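Local coordinates for protein AvrL567-D (Melampsora lini, PDB 2QVT) that acts as an avirulence protein of flax rust and is probably perceived by resistance proteins of the flax host, its own biochemical activity being unknown, at residues Trp59-Pro67 against Ala120-Phe128. Sequence-based numbering, arbitrary orientation.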
loop_
_atom_site.group_PDB
_atom_site.type_symbol
_atom_site.label_atom_id
_atom_site.label_comp_id
_atom_site.label_asym_id
_atom_site.label_seq_id
_atom_site.Cartn_x
_atom_site.Cartn_y
_atom_site.Cartn_z
ATOM N N TRP A 59 3.084 8.706 -0.089
ATOM C CA TRP A 59 1.995 9.171 -0.972
ATOM C C TRP A 59 2.564 9.731 -2.297
ATOM O O TRP A 59 3.644 10.296 -2.318
ATOM C CB TRP A 59 1.174 10.245 -0.229
ATOM C CG TRP A 59 0.264 9.663 0.788
ATOM C CD1 TRP A 59 0.303 9.817 2.154
ATOM C CD2 TRP A 59 -0.799 8.745 0.520
ATOM N NE1 TRP A 59 -0.716 9.084 2.730
ATOM C CE2 TRP A 59 -1.402 8.429 1.734
ATOM C CE3 TRP A 59 -1.316 8.182 -0.653
ATOM C CZ2 TRP A 59 -2.487 7.556 1.806
ATOM C CZ3 TRP A 59 -2.375 7.337 -0.577
ATOM C CH2 TRP A 59 -2.951 7.023 0.647
ATOM N N ASP A 60 1.830 9.574 -3.391
ATOM C CA ASP A 60 2.213 10.175 -4.677
ATOM C C ASP A 60 2.317 11.686 -4.634
ATOM O O ASP A 60 3.268 12.267 -5.136
ATOM C CB ASP A 60 1.296 9.701 -5.828
ATOM C CG ASP A 60 -0.170 9.979 -5.593
ATOM O OD1 ASP A 60 -0.627 10.194 -4.422
ATOM O OD2 ASP A 60 -0.910 9.954 -6.625
ATOM N N ASN A 61 1.342 12.327 -4.010
ATOM C CA ASN A 61 1.308 13.767 -3.937
ATOM C C ASN A 61 0.385 14.143 -2.786
ATOM O O ASN A 61 -0.058 13.279 -2.020
ATOM C CB ASN A 61 0.814 14.332 -5.291
ATOM C CG ASN A 61 -0.544 13.758 -5.705
ATOM O OD1 ASN A 61 -1.538 13.895 -4.989
ATOM N ND2 ASN A 61 -0.597 13.148 -6.864
ATOM N N GLU A 62 0.063 15.430 -2.696
ATOM C CA GLU A 62 -0.678 15.997 -1.596
ATOM C C GLU A 62 -2.134 15.598 -1.649
ATOM O O GLU A 62 -2.802 15.617 -0.642
ATOM C CB GLU A 62 -0.548 17.507 -1.630
ATOM C CG GLU A 62 0.057 18.054 -0.349
ATOM C CD GLU A 62 0.927 19.289 -0.589
ATOM O OE1 GLU A 62 1.914 19.498 0.182
ATOM O OE2 GLU A 62 0.616 20.039 -1.553
ATOM N N GLN A 63 -2.635 15.233 -2.819
ATOM C CA GLN A 63 -4.014 14.753 -2.869
ATOM C C GLN A 63 -4.068 13.274 -2.427
ATOM O O GLN A 63 -5.162 12.755 -2.213
ATOM C CB GLN A 63 -4.718 14.895 -4.248
ATOM C CG GLN A 63 -4.210 15.892 -5.267
ATOM C CD GLN A 63 -3.712 17.195 -4.700
ATOM O OE1 GLN A 63 -4.458 17.945 -4.060
ATOM N NE2 GLN A 63 -2.432 17.478 -4.929
ATOM N N MET A 64 -2.905 12.607 -2.319
ATOM C CA MET A 64 -2.834 11.264 -1.725
ATOM C C MET A 64 -3.752 10.324 -2.481
ATOM O O MET A 64 -4.548 9.629 -1.888
ATOM C CB MET A 64 -3.199 11.283 -0.230
ATOM C CG MET A 64 -2.301 12.196 0.611
ATOM S SD MET A 64 -2.796 12.324 2.353
ATOM C CE MET A 64 -4.282 13.343 2.293
ATOM N N THR A 65 -3.616 10.285 -3.802
ATOM C CA THR A 65 -4.497 9.465 -4.620
ATOM C C THR A 65 -4.045 8.013 -4.660
ATOM O O THR A 65 -4.820 7.138 -4.993
ATOM C CB THR A 65 -4.648 10.026 -6.042
ATOM O OG1 THR A 65 -3.431 9.863 -6.746
ATOM C CG2 THR A 65 -4.975 11.501 -6.015
ATOM N N MET A 66 -2.794 7.751 -4.299
ATOM C CA MET A 66 -2.275 6.397 -4.280
ATOM C C MET A 66 -0.939 6.360 -3.547
ATOM O O MET A 66 -0.191 7.353 -3.530
ATOM C CB MET A 66 -2.080 5.849 -5.717
ATOM C CG MET A 66 -0.939 6.515 -6.490
ATOM S SD MET A 66 -0.728 5.753 -8.112
ATOM C CE MET A 66 -2.153 6.401 -8.960
ATOM N N PRO A 67 -0.604 5.188 -2.978
ATOM C CA PRO A 67 0.725 5.076 -2.402
ATOM C C PRO A 67 1.749 4.754 -3.475
ATOM O O PRO A 67 1.414 4.191 -4.541
ATOM C CB PRO A 67 0.582 3.889 -1.444
ATOM C CG PRO A 67 -0.447 2.977 -2.173
ATOM C CD PRO A 67 -1.395 3.940 -2.867
ATOM N N ALA A 120 -9.818 -4.977 -12.746
ATOM C CA ALA A 120 -10.492 -4.889 -11.433
ATOM C C ALA A 120 -9.659 -4.253 -10.274
ATOM O O ALA A 120 -10.223 -3.835 -9.247
ATOM C CB ALA A 120 -11.009 -6.305 -11.007
ATOM N N THR A 121 -8.334 -4.212 -10.430
ATOM C CA THR A 121 -7.436 -3.599 -9.426
ATOM C C THR A 121 -7.665 -2.086 -9.375
ATOM O O THR A 121 -7.394 -1.404 -10.325
ATOM C CB THR A 121 -5.952 -3.946 -9.750
ATOM O OG1 THR A 121 -5.813 -5.369 -9.824
ATOM C CG2 THR A 121 -4.976 -3.422 -8.693
ATOM N N ARG A 122 -8.196 -1.575 -8.270
ATOM C CA ARG A 122 -8.309 -0.109 -8.065
ATOM C C ARG A 122 -6.938 0.564 -8.172
ATOM O O ARG A 122 -5.970 0.081 -7.566
ATOM C CB ARG A 122 -8.915 0.209 -6.691
ATOM C CG ARG A 122 -10.236 -0.514 -6.398
ATOM C CD ARG A 122 -11.400 0.417 -6.480
ATOM N NE ARG A 122 -12.511 -0.130 -7.268
ATOM C CZ ARG A 122 -13.161 0.546 -8.216
ATOM N NH1 ARG A 122 -12.849 1.810 -8.462
ATOM N NH2 ARG A 122 -14.148 -0.043 -8.908
ATOM N N ARG A 123 -6.853 1.669 -8.929
ATOM C CA ARG A 123 -5.593 2.433 -8.966
ATOM C C ARG A 123 -5.512 3.514 -7.883
ATOM O O ARG A 123 -4.449 3.848 -7.432
ATOM C CB ARG A 123 -5.206 2.945 -10.384
ATOM C CG ARG A 123 -6.026 4.082 -10.950
ATOM C CD ARG A 123 -5.458 4.642 -12.308
ATOM N NE ARG A 123 -4.326 5.586 -12.153
ATOM C CZ ARG A 123 -4.428 6.863 -11.755
ATOM N NH1 ARG A 123 -5.603 7.391 -11.447
ATOM N NH2 ARG A 123 -3.336 7.627 -11.652
ATOM N N THR A 124 -6.655 4.031 -7.453
ATOM C CA THR A 124 -6.635 5.095 -6.469
ATOM C C THR A 124 -7.402 4.707 -5.215
ATOM O O THR A 124 -8.246 3.797 -5.236
ATOM C CB THR A 124 -7.187 6.422 -7.019
ATOM O OG1 THR A 124 -8.584 6.257 -7.261
ATOM C CG2 THR A 124 -6.440 6.847 -8.279
ATOM N N ILE A 125 -7.031 5.370 -4.126
ATOM C CA ILE A 125 -7.651 5.200 -2.822
ATOM C C ILE A 125 -9.112 5.719 -2.835
ATOM O O ILE A 125 -9.402 6.767 -3.393
ATOM C CB ILE A 125 -6.740 5.858 -1.707
ATOM C CG1 ILE A 125 -5.345 5.218 -1.728
ATOM C CG2 ILE A 125 -7.395 5.778 -0.279
ATOM C CD1 ILE A 125 -5.356 3.675 -1.469
ATOM N N GLN A 126 -10.029 4.927 -2.280
ATOM C CA GLN A 126 -11.448 5.241 -2.251
ATOM C C GLN A 126 -11.932 5.285 -0.793
ATOM O O GLN A 126 -11.257 4.812 0.096
ATOM C CB GLN A 126 -12.244 4.145 -2.979
ATOM C CG GLN A 126 -11.756 3.755 -4.375
ATOM C CD GLN A 126 -12.069 4.790 -5.442
ATOM O OE1 GLN A 126 -13.019 5.583 -5.324
ATOM N NE2 GLN A 126 -11.264 4.792 -6.490
ATOM N N ASP A 127 -13.144 5.792 -0.574
ATOM C CA ASP A 127 -13.715 5.914 0.754
ATOM C C ASP A 127 -13.795 4.551 1.450
ATOM O O ASP A 127 -13.611 4.478 2.668
ATOM C CB ASP A 127 -15.096 6.542 0.695
ATOM C CG ASP A 127 -15.069 8.053 0.297
ATOM O OD1 ASP A 127 -13.987 8.684 0.361
ATOM O OD2 ASP A 127 -16.160 8.611 -0.054
ATOM N N PHE A 128 -14.039 3.487 0.679
ATOM C CA PHE A 128 -14.172 2.134 1.243
ATOM C C PHE A 128 -12.836 1.478 1.704
ATOM O O PHE A 128 -12.846 0.404 2.288
ATOM C CB PHE A 128 -15.016 1.193 0.322
ATOM C CG PHE A 128 -14.496 1.070 -1.082
ATOM C CD1 PHE A 128 -13.368 0.272 -1.363
ATOM C CD2 PHE A 128 -15.136 1.726 -2.123
ATOM C CE1 PHE A 128 -12.866 0.145 -2.643
ATOM C CE2 PHE A 128 -14.658 1.595 -3.445
ATOM C CZ PHE A 128 -13.507 0.793 -3.697
HETATM O O HOH W 1 -7.797 8.628 -4.406
HETATM O O HOH W 2 -4.066 9.985 -9.552
#
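Ile-125 meets the loop 59-67 twice over, through its backbone amide and through its side chain, and so illustrates how two irregular segments can meet through one direct hydrogen bond backed by side-chain packing and water. That bond runs from Ile-125 N to Thr-65 O at 3.0 Å and is fairly straight (161°), the donor tilted 34° from the carbonyl plane. The same oxygen also takes a CA-H...O contact from Thr-124 CA at 3.1 Å. One water donates to Ile-125 O and, weakly, to Thr-65 O; a second links Thr-65 OG1 with Arg-123 NH2.

Apolar packing lies beside the bond. With CG1 anti to its carbonyl carbon (chi1 -58°), Ile-125 sets CG1 against the edge of the Trp-59 indole, 3.8 Å from CH2, while CD1 reaches Pro-67 CD at 4.2 Å. Met-64 CB lies over one face of that indole, which also stacks with Phe-41 and donates through NE1 to Tyr-42 O.

A different contact, methyl on guanidinium, forms on the flank: Met-66, bent at chi3, lays CE over one face of the Arg-123 group, 3.2 Å from NH2.

Behind the contact, Asp-60 OD2 accepts from Thr-65 OG1 at 2.5 Å through its syn lone pair, and OD1 receives Met-66 N from above the carboxylate plane. Asp-60 thus grips the residues just after the turn 61-64 and, as a second-shell group, is likely to steady the peptide carrying Thr-65 O. The chemistry implies that the long loop before strand 141-148 meets this hairpin mainly through one shared carbonyl and an isoleucine at an indole edge, with the methionine methyl and water-mediated links, one of them weak, alongside, and without a direct salt bridge.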